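Local coordinates for twitching motility protein PilT (Aquifex aeolicus, PDB 2EYU) that probably hydrolyses ATP to power retraction of type IV pili, the movement behind twitching motility, this fragment being its C-terminal domain, at residues L11-K16 / L180-L185; K16-C21 / A43-Y48; I57-D62 / V75-V80. The protein carries 1 engineered substitution. One frame throughout, in Å; residues are numbered along the deposited sequence.

Interaction 1: residues L11-K16 / L180-L185; sequences LGLPDK and LAYGLL. Engineered in segment 180-185: G183 (natural residue Glu).
With its first torsion at 57°, Y182 carries its ring between its own backbone N and carbonyl carbon, and L13, whose CG stands beside the backbone N and anti to the carbonyl carbon (chi1 -66°), lowers a methyl onto that ring. The setting is the P-loop NTPase fold of a secretion-type ATPase: the irregular segment 11-16, which precedes helix 16-19, runs alongside strand 179-185, itself antiparallel to its neighbour 162-171 in the mixed sheet. The contact illustrates how a loop can be laid on a sheet by apolar and CH-pi packing, without a hydrogen bond between the two segments. L13 CD2 makes a CH-pi contact over one ring face, 3.9 Å from the centroid of the Y182 ring and 28° off its normal. The same methyl also meets L180 CD2 at 3.7 Å and thus sits between two side chains that both point from the strand toward the loop. P14 approaches the phenol end of the tyrosine obliquely, its CD 3.7 Å from Y182 CZ. An alanine in place of Y182 would remove the ring, and the L13 methyl and the P14 ring would probably lose most of their common support on the strand. G12 turns with a positive phi, where a side chain would run into the preceding carbonyl and point at L180. Beyond the pair, L13 also rests on I166 of the adjacent strand and on T41 of helix 38-52, while Y182 O accepts a hydrogen bond from T222 OG1 of helix 219-228. The next strand residue, G183, is an engineered replacement of a natural glutamate and does not touch the loop. At the phenol end, P14 CG lies 3.3 Å from Y182 OH.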
ATOM      1  N   LEU A  11       5.467 -10.971   8.902  1.00 43.50           N
ATOM      2  CA  LEU A  11       5.731 -10.124   7.740  1.00 37.26           C
ATOM      3  C   LEU A  11       6.970  -9.269   7.906  1.00 34.70           C
ATOM      4  O   LEU A  11       7.693  -8.935   6.964  1.00 32.19           O
ATOM      5  CB  LEU A  11       4.498  -9.251   7.474  1.00 34.42           C
ATOM      6  CG  LEU A  11       3.849  -9.343   6.094  1.00 42.21           C
ATOM      7  CD1 LEU A  11       3.685 -10.780   5.628  1.00 25.76           C
ATOM      8  CD2 LEU A  11       2.494  -8.646   6.094  1.00 33.65           C
ATOM      9  N   GLY A  12       7.304  -8.845   9.133  1.00 39.93           N
ATOM     10  CA  GLY A  12       8.484  -7.986   9.231  1.00 46.83           C
ATOM     11  C   GLY A  12       8.072  -6.525   9.079  1.00 39.65           C
ATOM     12  O   GLY A  12       8.913  -5.648   8.922  1.00 37.62           O
ATOM     13  N   LEU A  13       6.765  -6.298   9.122  1.00 30.95           N
ATOM     14  CA  LEU A  13       6.168  -4.977   9.088  1.00 19.23           C
ATOM     15  C   LEU A  13       5.698  -4.627  10.497  1.00 31.32           C
ATOM     16  O   LEU A  13       5.331  -5.523  11.260  1.00 34.39           O
ATOM     17  CB  LEU A  13       4.994  -4.927   8.106  1.00 21.99           C
ATOM     18  CG  LEU A  13       5.373  -5.115   6.632  1.00 34.51           C
ATOM     19  CD1 LEU A  13       4.192  -5.674   5.859  1.00 30.97           C
ATOM     20  CD2 LEU A  13       5.869  -3.798   6.045  1.00 29.87           C
ATOM     21  N   PRO A  14       5.709  -3.365  10.872  1.00 27.14           N
ATOM     22  CA  PRO A  14       5.323  -2.999  12.241  1.00 29.60           C
ATOM     23  C   PRO A  14       3.812  -2.827  12.393  1.00 38.68           C
ATOM     24  O   PRO A  14       3.094  -2.529  11.439  1.00 25.94           O
ATOM     25  CB  PRO A  14       6.057  -1.681  12.455  1.00 36.02           C
ATOM     26  CG  PRO A  14       6.787  -1.386  11.190  1.00 41.01           C
ATOM     27  CD  PRO A  14       6.107  -2.178  10.101  1.00 33.31           C
ATOM     28  N   ASP A  15       3.384  -3.046  13.627  1.00 42.52           N
ATOM     29  CA  ASP A  15       2.043  -3.038  14.152  1.00 42.55           C
ATOM     30  C   ASP A  15       1.168  -1.929  13.586  1.00 25.23           C
ATOM     31  O   ASP A  15       0.002  -2.174  13.262  1.00 23.59           O
ATOM     32  CB  ASP A  15       2.056  -2.879  15.682  1.00 56.39           C
ATOM     33  CG  ASP A  15       2.950  -3.847  16.423  1.00 56.57           C
ATOM     34  OD1 ASP A  15       3.307  -3.554  17.590  1.00 54.53           O
ATOM     35  OD2 ASP A  15       3.306  -4.906  15.862  1.00 45.84           O
ATOM     36  N   LYS A  16       1.647  -0.701  13.458  1.00 32.13           N
ATOM     37  CA  LYS A  16       0.722   0.346  13.029  1.00 35.20           C
ATOM     38  C   LYS A  16       0.132   0.101  11.639  1.00 31.86           C
ATOM     39  O   LYS A  16      -0.894   0.707  11.317  1.00 37.11           O
ATOM     40  CB  LYS A  16       1.412   1.720  13.060  1.00 26.97           C
ATOM     41  CG  LYS A  16       1.187   2.517  11.790  1.00 34.98           C
ATOM     42  CD  LYS A  16       1.628   3.969  11.970  1.00 50.84           C
ATOM     43  CE  LYS A  16       0.429   4.902  12.097  1.00 46.65           C
ATOM     44  NZ  LYS A  16      -0.506   4.460  13.182  1.00 26.64           N
ATOM     45  N   LEU A 180      11.828  -8.477   4.399  1.00 24.96           N
ATOM     46  CA  LEU A 180      11.036  -7.395   3.828  1.00 25.34           C
ATOM     47  C   LEU A 180      11.640  -6.044   4.168  1.00 21.21           C
ATOM     48  O   LEU A 180      11.783  -5.751   5.366  1.00 26.19           O
ATOM     49  CB  LEU A 180       9.585  -7.409   4.342  1.00 25.95           C
ATOM     50  CG  LEU A 180       8.543  -7.173   3.247  1.00 42.05           C
ATOM     51  CD1 LEU A 180       7.887  -8.489   2.840  1.00 37.52           C
ATOM     52  CD2 LEU A 180       7.510  -6.159   3.712  1.00 50.87           C
ATOM     53  N   ALA A 181      11.938  -5.289   3.129  1.00 28.11           N
ATOM     54  CA  ALA A 181      12.348  -3.893   3.157  1.00 23.77           C
ATOM     55  C   ALA A 181      11.140  -3.079   2.670  1.00 22.80           C
ATOM     56  O   ALA A 181      10.549  -3.444   1.650  1.00 26.62           O
ATOM     57  CB  ALA A 181      13.590  -3.663   2.320  1.00 20.25           C
ATOM     58  N   TYR A 182      10.781  -2.054   3.431  1.00 21.11           N
ATOM     59  CA  TYR A 182       9.575  -1.282   3.180  1.00 28.51           C
ATOM     60  C   TYR A 182       9.800   0.202   3.444  1.00 24.59           C
ATOM     61  O   TYR A 182      10.652   0.541   4.266  1.00 20.96           O
ATOM     62  CB  TYR A 182       8.416  -1.736   4.082  1.00 23.04           C
ATOM     63  CG  TYR A 182       8.733  -1.669   5.564  1.00 20.50           C
ATOM     64  CD1 TYR A 182       8.469  -0.565   6.353  1.00 31.12           C
ATOM     65  CD2 TYR A 182       9.310  -2.759   6.210  1.00 19.09           C
ATOM     66  CE1 TYR A 182       8.776  -0.562   7.699  1.00 30.98           C
ATOM     67  CE2 TYR A 182       9.625  -2.775   7.549  1.00 22.27           C
ATOM     68  CZ  TYR A 182       9.349  -1.657   8.299  1.00 36.80           C
ATOM     69  OH  TYR A 182       9.650  -1.632   9.642  1.00 60.54           O
ATOM     70  N   GLY A 183       8.995   0.996   2.756  1.00 29.38           N
ATOM     71  CA  GLY A 183       8.824   2.421   3.019  1.00 34.61           C
ATOM     72  C   GLY A 183       7.410   2.596   3.568  1.00 30.95           C
ATOM     73  O   GLY A 183       6.549   1.781   3.239  1.00 26.43           O
ATOM     74  N   LEU A 184       7.114   3.577   4.400  1.00 23.15           N
ATOM     75  CA  LEU A 184       5.730   3.605   4.933  1.00 28.64           C
ATOM     76  C   LEU A 184       5.310   5.056   5.132  1.00 25.14           C
ATOM     77  O   LEU A 184       6.042   5.866   5.710  1.00 19.29           O
ATOM     78  CB  LEU A 184       5.691   2.783   6.207  1.00 37.96           C
ATOM     79  CG  LEU A 184       4.452   2.706   7.087  1.00 37.95           C
ATOM     80  CD1 LEU A 184       3.304   1.979   6.408  1.00 26.09           C
ATOM     81  CD2 LEU A 184       4.779   2.010   8.405  1.00 21.67           C
ATOM     82  N   LEU A 185       4.121   5.395   4.663  1.00 17.23           N
ATOM     83  CA  LEU A 185       3.605   6.755   4.797  1.00 16.44           C
ATOM     84  C   LEU A 185       2.151   6.663   5.269  1.00 19.82           C
ATOM     85  O   LEU A 185       1.256   6.323   4.495  1.00 28.72           O
ATOM     86  CB  LEU A 185       3.639   7.540   3.496  1.00 21.31           C
ATOM     87  CG  LEU A 185       2.943   8.904   3.501  1.00 23.95           C
ATOM     88  CD1 LEU A 185       3.446   9.769   4.648  1.00 24.24           C
ATOM     89  CD2 LEU A 185       3.130   9.648   2.189  1.00 20.29           C
TER

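Interaction 2: residues K16-C21 / A43-Y48; sequences KVLELC and ASMIDY
L18 sets its CG over the centre of the Y48 ring face, 4.1 Å from the centroid of that ring and only 11° off the normal, a CH-pi contact. This is helix-on-helix packing within the P-loop NTPase fold: the short, weakly bonded helix 16-19 and the turn after it lean on helix 38-52, which follows a probable Walker A loop. At the ring's edge, near its plane, comes C21, with CB 4.1 Å from Y48 CD2. The second centre of contact is selenomethionine M45. Its chain bends at chi3 (64°), which tucks the terminal methyl CE among residues of the opposing turn, 3.4 Å from C21 SG. V17 crosses the end of M45 at about a right angle and sets CG1 3.9 Å from M45 SE. Backbone bonds hold these groups in place: C21 N donates to L18 O within the turn, and Y48 N to S44 O in the longer helix. Farther out, F8 of the N-terminal loop packs on M45, and the ring of H22 meets that of Y48 with planes at about 80°. Inside the contact, M45 CE also lies 3.5 Å from the carbonyl oxygen V17 O.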
ATOM      1  N   LYS A  16       1.647  -0.701  13.458  1.00 32.13           N
ATOM      2  CA  LYS A  16       0.722   0.346  13.029  1.00 35.20           C
ATOM      3  C   LYS A  16       0.132   0.101  11.639  1.00 31.86           C
ATOM      4  O   LYS A  16      -0.894   0.707  11.317  1.00 37.11           O
ATOM      5  CB  LYS A  16       1.412   1.720  13.060  1.00 26.97           C
ATOM      6  CG  LYS A  16       1.187   2.517  11.790  1.00 34.98           C
ATOM      7  CD  LYS A  16       1.628   3.969  11.970  1.00 50.84           C
ATOM      8  CE  LYS A  16       0.429   4.902  12.097  1.00 46.65           C
ATOM      9  NZ  LYS A  16      -0.506   4.460  13.182  1.00 26.64           N
ATOM     10  N   VAL A  17       0.735  -0.742  10.815  1.00 31.01           N
ATOM     11  CA  VAL A  17       0.187  -1.012   9.481  1.00 23.13           C
ATOM     12  C   VAL A  17      -1.130  -1.760   9.598  1.00 22.73           C
ATOM     13  O   VAL A  17      -2.107  -1.539   8.878  1.00 35.19           O
ATOM     14  CB  VAL A  17       1.176  -1.823   8.630  1.00 27.40           C
ATOM     15  CG1 VAL A  17       0.479  -2.401   7.411  1.00 27.47           C
ATOM     16  CG2 VAL A  17       2.365  -0.972   8.206  1.00 29.27           C
ATOM     17  N   LEU A  18      -1.169  -2.711  10.525  1.00 20.83           N
ATOM     18  CA  LEU A  18      -2.399  -3.453  10.809  1.00 17.85           C
ATOM     19  C   LEU A  18      -3.474  -2.586  11.445  1.00 25.26           C
ATOM     20  O   LEU A  18      -4.686  -2.843  11.399  1.00 39.18           O
ATOM     21  CB  LEU A  18      -2.032  -4.625  11.730  1.00 21.21           C
ATOM     22  CG  LEU A  18      -2.758  -5.957  11.581  1.00 24.24           C
ATOM     23  CD1 LEU A  18      -2.831  -6.428  10.139  1.00 21.00           C
ATOM     24  CD2 LEU A  18      -2.079  -7.015  12.449  1.00 25.67           C
ATOM     25  N   GLU A  19      -3.124  -1.478  12.095  1.00 26.86           N
ATOM     26  CA  GLU A  19      -4.189  -0.629  12.648  1.00 17.10           C
ATOM     27  C   GLU A  19      -5.047  -0.021  11.554  1.00 20.11           C
ATOM     28  O   GLU A  19      -6.190   0.388  11.751  1.00 28.01           O
ATOM     29  CB  GLU A  19      -3.546   0.510  13.426  1.00 30.22           C
ATOM     30  CG  GLU A  19      -3.170   0.228  14.869  1.00 20.74           C
ATOM     31  CD  GLU A  19      -2.367   1.423  15.382  1.00 20.88           C
ATOM     32  OE1 GLU A  19      -2.677   2.540  14.909  1.00 39.06           O
ATOM     33  OE2 GLU A  19      -1.461   1.220  16.211  1.00 29.34           O
ATOM     34  N   LEU A  20      -4.421   0.050  10.375  1.00 19.17           N
ATOM     35  CA  LEU A  20      -5.053   0.575   9.177  1.00 29.97           C
ATOM     36  C   LEU A  20      -6.297  -0.234   8.860  1.00 23.31           C
ATOM     37  O   LEU A  20      -7.337   0.240   8.410  1.00 19.89           O
ATOM     38  CB  LEU A  20      -4.104   0.541   7.975  1.00 30.62           C
ATOM     39  CG  LEU A  20      -3.017   1.618   7.886  1.00 24.44           C
ATOM     40  CD1 LEU A  20      -2.335   1.856   9.214  1.00 47.68           C
ATOM     41  CD2 LEU A  20      -2.001   1.233   6.814  1.00 30.58           C
ATOM     42  N   CYS A  21      -6.215  -1.542   9.115  1.00 19.63           N
ATOM     43  CA  CYS A  21      -7.389  -2.354   8.840  1.00 14.53           C
ATOM     44  C   CYS A  21      -8.566  -1.981   9.741  1.00 23.58           C
ATOM     45  O   CYS A  21      -9.685  -2.424   9.464  1.00 28.87           O
ATOM     46  CB  CYS A  21      -7.088  -3.830   9.079  1.00 17.99           C
ATOM     47  SG  CYS A  21      -5.662  -4.331   8.054  1.00 29.98           S
ATOM     48  N   ALA A  43      -2.761  -9.816   1.436  1.00 26.48           N
ATOM     49  CA  ALA A  43      -3.545 -10.997   1.810  1.00 25.46           C
ATOM     50  C   ALA A  43      -3.478 -11.248   3.308  1.00 23.89           C
ATOM     51  O   ALA A  43      -4.446 -11.665   3.969  1.00 23.11           O
ATOM     52  CB  ALA A  43      -3.047 -12.149   0.952  1.00 23.18           C
ATOM     53  N   SER A  44      -2.308 -11.004   3.898  1.00 25.98           N
ATOM     54  CA  SER A  44      -2.152 -11.156   5.334  1.00 15.91           C
ATOM     55  C   SER A  44      -2.999 -10.130   6.096  1.00 27.00           C
ATOM     56  O   SER A  44      -3.549 -10.459   7.156  1.00 21.75           O
ATOM     57  CB  SER A  44      -0.696 -11.002   5.765  1.00 24.14           C
ATOM     58  OG  SER A  44      -0.672 -10.821   7.189  1.00 39.75           O
HETATM   59  N   MSE A  45      -3.080  -8.912   5.575  1.00 26.92           N
HETATM   60  CA  MSE A  45      -3.873  -7.843   6.189  1.00 16.76           C
HETATM   61  C   MSE A  45      -5.353  -8.086   6.001  1.00 15.61           C
HETATM   62  O   MSE A  45      -6.178  -7.909   6.905  1.00 29.66           O
HETATM   63  CB  MSE A  45      -3.566  -6.469   5.596  1.00 23.87           C
HETATM   64  CG  MSE A  45      -2.171  -5.930   5.776  1.00 25.80           C
HETATM   65 SE   MSE A  45      -1.871  -4.237   4.898  1.00 41.89          SE
HETATM   66  CE  MSE A  45      -3.170  -3.349   6.029  1.00 26.46           C
ATOM     67  N   ILE A  46      -5.807  -8.507   4.823  1.00 19.17           N
ATOM     68  CA  ILE A  46      -7.223  -8.837   4.698  1.00 19.23           C
ATOM     69  C   ILE A  46      -7.591 -10.043   5.541  1.00 27.15           C
ATOM     70  O   ILE A  46      -8.646 -10.150   6.173  1.00 13.81           O
ATOM     71  CB  ILE A  46      -7.556  -9.094   3.214  1.00 22.42           C
ATOM     72  CG1 ILE A  46      -7.499  -7.836   2.337  1.00 26.17           C
ATOM     73  CG2 ILE A  46      -8.894  -9.800   3.061  1.00 27.69           C
ATOM     74  CD1 ILE A  46      -7.656  -8.212   0.869  1.00 29.74           C
ATOM     75  N   ASP A  47      -6.705 -11.048   5.585  1.00 23.91           N
ATOM     76  CA  ASP A  47      -7.049 -12.230   6.369  1.00 27.74           C
ATOM     77  C   ASP A  47      -7.138 -11.929   7.869  1.00 25.85           C
ATOM     78  O   ASP A  47      -7.846 -12.675   8.538  1.00 24.82           O
ATOM     79  CB  ASP A  47      -6.053 -13.378   6.166  1.00 40.63           C
ATOM     80  CG  ASP A  47      -6.622 -14.683   6.704  1.00 43.77           C
ATOM     81  OD1 ASP A  47      -5.987 -15.271   7.603  1.00 38.97           O
ATOM     82  OD2 ASP A  47      -7.701 -15.101   6.236  1.00 53.27           O
ATOM     83  N   TYR A  48      -6.465 -10.890   8.345  1.00 26.29           N
ATOM     84  CA  TYR A  48      -6.636 -10.354   9.681  1.00 13.57           C
ATOM     85  C   TYR A  48      -8.080  -9.905   9.858  1.00 18.78           C
ATOM     86  O   TYR A  48      -8.731 -10.216  10.853  1.00 33.31           O
ATOM     87  CB  TYR A  48      -5.737  -9.147   9.970  1.00 22.23           C
ATOM     88  CG  TYR A  48      -6.001  -8.463  11.302  1.00 26.91           C
ATOM     89  CD1 TYR A  48      -5.675  -9.027  12.518  1.00 24.18           C
ATOM     90  CD2 TYR A  48      -6.611  -7.210  11.331  1.00 24.65           C
ATOM     91  CE1 TYR A  48      -5.924  -8.396  13.729  1.00 29.94           C
ATOM     92  CE2 TYR A  48      -6.866  -6.570  12.524  1.00 20.60           C
ATOM     93  CZ  TYR A  48      -6.526  -7.157  13.728  1.00 23.70           C
ATOM     94  OH  TYR A  48      -6.790  -6.493  14.897  1.00 29.16           O
TER

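Interaction 3: residues I57-D62 / V75-V80; sequences IITIED and VNQREV
T59 and Q77 lie side by side on one face of a parallel pair of strands, with I57 beside V75 and E61 beside E79; the other face carries I58 next to N76 and I60 next to R78. The strands belong to the central sheet of a P-loop NTPase fold, where 74-79 is the outermost strand at this end and 56-61 the next one in. The axes of the two short strand segments, 57-61 and 75-79, run 15° apart, and the general rule of parallel pairing is followed closely: the backbone bonds of T59 go to N76 and R78, on either side of its partner Q77. T59 N donates to N76 O at 2.6 Å, nearly in line with that carbonyl. R78 N reaches T59 O less squarely, from above the carbonyl plane, and V80 N approaches E61 O in a similar way. Side chains add a different layer. The bend of R78 at chi3 (-73°) folds its guanidinium back over the neighbouring strand, where I58 CG2 lies over one face, offset toward the rim and 3.8 Å from R78 CZ. Past the group, A94 of helix 87-97 touches both I58 and R78, so this face of the edge pair is covered by a helix. On the other face, I57 and V75 cross obliquely, with I57 CG2 4.1 Å from V75 CG2, and I46 and I49 of helix 38-52 pack on I57. The carboxylate of E61 and the amide of Q77 are nearly coplanar, 13° apart. E61 OE1 receives the backbone N-H of E65, which ties the end of its strand to the loop that follows. At the end of the pair, I60 CG2 meets V80 CG2 at 4.1 Å.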
ATOM      1  N   ILE A  57     -16.566  -8.804   2.442  1.00 23.48           N
ATOM      2  CA  ILE A  57     -15.296  -8.395   1.807  1.00 26.69           C
ATOM      3  C   ILE A  57     -15.327  -8.785   0.336  1.00 28.28           C
ATOM      4  O   ILE A  57     -15.631  -9.916  -0.035  1.00 25.63           O
ATOM      5  CB  ILE A  57     -14.062  -8.975   2.512  1.00 24.23           C
ATOM      6  CG1 ILE A  57     -13.834  -8.582   3.971  1.00 21.25           C
ATOM      7  CG2 ILE A  57     -12.750  -8.614   1.800  1.00 13.53           C
ATOM      8  CD1 ILE A  57     -12.644  -9.280   4.614  1.00 19.36           C
ATOM      9  N   ILE A  58     -15.024  -7.832  -0.555  1.00 19.58           N
ATOM     10  CA  ILE A  58     -15.093  -8.218  -1.965  1.00 19.25           C
ATOM     11  C   ILE A  58     -13.714  -8.016  -2.571  1.00 30.37           C
ATOM     12  O   ILE A  58     -13.071  -6.975  -2.367  1.00 28.27           O
ATOM     13  CB  ILE A  58     -16.169  -7.428  -2.721  1.00 29.47           C
ATOM     14  CG1 ILE A  58     -17.591  -7.686  -2.192  1.00 22.90           C
ATOM     15  CG2 ILE A  58     -16.101  -7.668  -4.221  1.00 20.97           C
ATOM     16  CD1 ILE A  58     -18.680  -7.327  -3.174  1.00 21.18           C
ATOM     17  N   THR A  59     -13.259  -9.023  -3.312  1.00 26.99           N
ATOM     18  CA  THR A  59     -11.931  -8.980  -3.933  1.00 25.03           C
ATOM     19  C   THR A  59     -12.058  -9.108  -5.446  1.00 18.06           C
ATOM     20  O   THR A  59     -12.946  -9.791  -5.948  1.00 32.50           O
ATOM     21  CB  THR A  59     -11.028 -10.107  -3.401  1.00 38.32           C
ATOM     22  OG1 THR A  59     -11.850 -11.234  -3.066  1.00 59.83           O
ATOM     23  CG2 THR A  59     -10.330  -9.720  -2.108  1.00 43.20           C
ATOM     24  N   ILE A  60     -11.185  -8.433  -6.166  1.00 20.09           N
ATOM     25  CA  ILE A  60     -11.066  -8.358  -7.603  1.00 22.37           C
ATOM     26  C   ILE A  60      -9.596  -8.567  -7.976  1.00 30.42           C
ATOM     27  O   ILE A  60      -8.861  -7.596  -7.769  1.00 28.15           O
ATOM     28  CB  ILE A  60     -11.493  -6.974  -8.107  1.00 36.06           C
ATOM     29  CG1 ILE A  60     -12.881  -6.544  -7.608  1.00 34.11           C
ATOM     30  CG2 ILE A  60     -11.405  -6.872  -9.619  1.00 34.06           C
ATOM     31  CD1 ILE A  60     -13.004  -5.031  -7.607  1.00 41.03           C
ATOM     32  N   GLU A  61      -9.193  -9.733  -8.461  1.00 30.82           N
ATOM     33  CA  GLU A  61      -7.791 -10.092  -8.661  1.00 20.71           C
ATOM     34  C   GLU A  61      -7.578 -10.710 -10.036  1.00 36.22           C
ATOM     35  O   GLU A  61      -8.446 -11.420 -10.547  1.00 42.96           O
ATOM     36  CB  GLU A  61      -7.317 -11.054  -7.565  1.00 34.73           C
ATOM     37  CG  GLU A  61      -7.618 -10.612  -6.144  1.00 34.11           C
ATOM     38  CD  GLU A  61      -7.461 -11.665  -5.075  1.00 41.11           C
ATOM     39  OE1 GLU A  61      -6.337 -12.171  -4.872  1.00 27.50           O
ATOM     40  OE2 GLU A  61      -8.448 -12.017  -4.384  1.00 38.86           O
ATOM     41  N   ASP A  62      -6.438 -10.423 -10.673  1.00 47.29           N
ATOM     42  CA  ASP A  62      -6.365 -10.892 -12.078  1.00 54.40           C
ATOM     43  C   ASP A  62      -6.293 -12.401 -12.040  1.00 54.86           C
ATOM     44  O   ASP A  62      -7.250 -13.047 -12.498  1.00 40.21           O
ATOM     45  CB  ASP A  62      -5.250 -10.185 -12.836  1.00 51.36           C
ATOM     46  CG  ASP A  62      -5.709  -9.599 -14.152  1.00 54.31           C
ATOM     47  OD1 ASP A  62      -5.254 -10.074 -15.210  1.00 57.58           O
ATOM     48  OD2 ASP A  62      -6.532  -8.661 -14.138  1.00 82.38           O
ATOM     49  N   VAL A  75     -16.282 -13.219   2.463  1.00 28.69           N
ATOM     50  CA  VAL A  75     -15.351 -12.848   1.402  1.00 23.34           C
ATOM     51  C   VAL A  75     -15.692 -13.407   0.036  1.00 34.44           C
ATOM     52  O   VAL A  75     -15.687 -14.588  -0.315  1.00 33.80           O
ATOM     53  CB  VAL A  75     -13.916 -13.276   1.803  1.00 32.68           C
ATOM     54  CG1 VAL A  75     -13.787 -14.787   1.727  1.00 39.43           C
ATOM     55  CG2 VAL A  75     -12.855 -12.602   0.941  1.00 24.51           C
ATOM     56  N   ASN A  76     -16.019 -12.476  -0.859  1.00 28.64           N
ATOM     57  CA  ASN A  76     -16.202 -12.848  -2.256  1.00 27.41           C
ATOM     58  C   ASN A  76     -14.962 -12.463  -3.052  1.00 26.04           C
ATOM     59  O   ASN A  76     -14.595 -11.287  -3.069  1.00 22.89           O
ATOM     60  CB  ASN A  76     -17.451 -12.170  -2.814  1.00 28.66           C
ATOM     61  CG  ASN A  76     -18.708 -12.771  -2.218  1.00 32.78           C
ATOM     62  OD1 ASN A  76     -18.636 -13.456  -1.196  1.00 57.36           O
ATOM     63  ND2 ASN A  76     -19.853 -12.527  -2.845  1.00 55.95           N
ATOM     64  N   GLN A  77     -14.323 -13.440  -3.674  1.00 27.90           N
ATOM     65  CA  GLN A  77     -13.129 -13.277  -4.482  1.00 39.00           C
ATOM     66  C   GLN A  77     -13.412 -13.482  -5.967  1.00 39.04           C
ATOM     67  O   GLN A  77     -13.811 -14.549  -6.418  1.00 30.02           O
ATOM     68  CB  GLN A  77     -12.027 -14.247  -4.049  1.00 34.68           C
ATOM     69  CG  GLN A  77     -11.552 -14.078  -2.612  1.00 31.30           C
ATOM     70  CD  GLN A  77     -10.301 -14.892  -2.351  1.00 23.02           C
ATOM     71  OE1 GLN A  77      -9.237 -14.513  -2.855  1.00 31.98           O
ATOM     72  NE2 GLN A  77     -10.407 -15.990  -1.613  1.00 28.14           N
ATOM     73  N   ARG A  78     -13.204 -12.423  -6.741  1.00 25.16           N
ATOM     74  CA  ARG A  78     -13.614 -12.414  -8.134  1.00 26.36           C
ATOM     75  C   ARG A  78     -12.407 -12.258  -9.046  1.00 31.65           C
ATOM     76  O   ARG A  78     -11.672 -11.271  -8.977  1.00 44.42           O
ATOM     77  CB  ARG A  78     -14.636 -11.284  -8.333  1.00 29.40           C
ATOM     78  CG  ARG A  78     -15.704 -11.257  -7.244  1.00 24.76           C
ATOM     79  CD  ARG A  78     -16.988 -10.575  -7.680  1.00 33.00           C
ATOM     80  NE  ARG A  78     -16.841  -9.136  -7.784  1.00 41.41           N
ATOM     81  CZ  ARG A  78     -17.751  -8.188  -7.630  1.00 49.60           C
ATOM     82  NH1 ARG A  78     -19.019  -8.449  -7.338  1.00 29.85           N
ATOM     83  NH2 ARG A  78     -17.377  -6.918  -7.778  1.00 37.07           N
ATOM     84  N   GLU A  79     -12.197 -13.259  -9.893  1.00 41.98           N
ATOM     85  CA  GLU A  79     -11.122 -13.257 -10.873  1.00 40.26           C
ATOM     86  C   GLU A  79     -11.594 -12.541 -12.132  1.00 35.92           C
ATOM     87  O   GLU A  79     -12.542 -12.980 -12.788  1.00 30.37           O
ATOM     88  CB  GLU A  79     -10.677 -14.677 -11.221  1.00 47.91           C
ATOM     89  CG  GLU A  79      -9.358 -14.800 -11.954  1.00 55.28           C
ATOM     90  CD  GLU A  79      -9.452 -14.663 -13.456  1.00 60.84           C
ATOM     91  OE1 GLU A  79     -10.471 -15.099 -14.040  1.00 81.59           O
ATOM     92  OE2 GLU A  79      -8.506 -14.117 -14.074  1.00 45.08           O
ATOM     93  N   VAL A  80     -10.929 -11.444 -12.468  1.00 43.06           N
ATOM     94  CA  VAL A  80     -11.254 -10.781 -13.734  1.00 48.80           C
ATOM     95  C   VAL A  80     -10.968 -11.749 -14.878  1.00 46.34           C
ATOM     96  O   VAL A  80      -9.824 -12.082 -15.185  1.00 75.00           O
ATOM     97  CB  VAL A  80     -10.480  -9.471 -13.932  1.00 53.04           C
ATOM     98  CG1 VAL A  80     -10.043  -9.298 -15.382  1.00 46.67           C
ATOM     99  CG2 VAL A  80     -11.337  -8.291 -13.490  1.00 48.66           C
TER

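In the fold
Taken together, the three contacts run from a partly buried loop-on-strand packing, through a buried helical core, to the edge of the sheet. Interactions 1 and 2 share K16 and touch directly, L184 CD1 lying 3.6 Å from V17 CG2, so the chain from 11 to 21 links strand 179-185 to helix 38-52. Interaction 3 meets interaction 2 from the other side of that helix, where I46 CG2 packs 4.1 Å from I57 CD1. Interactions 1 and 3 reach the same sheet, about 25 Å apart between centres. Chemistry follows place: interactions 1 and 2 rest on apolar and CH-pi packing, whereas interaction 3 is built on backbone hydrogen bonds.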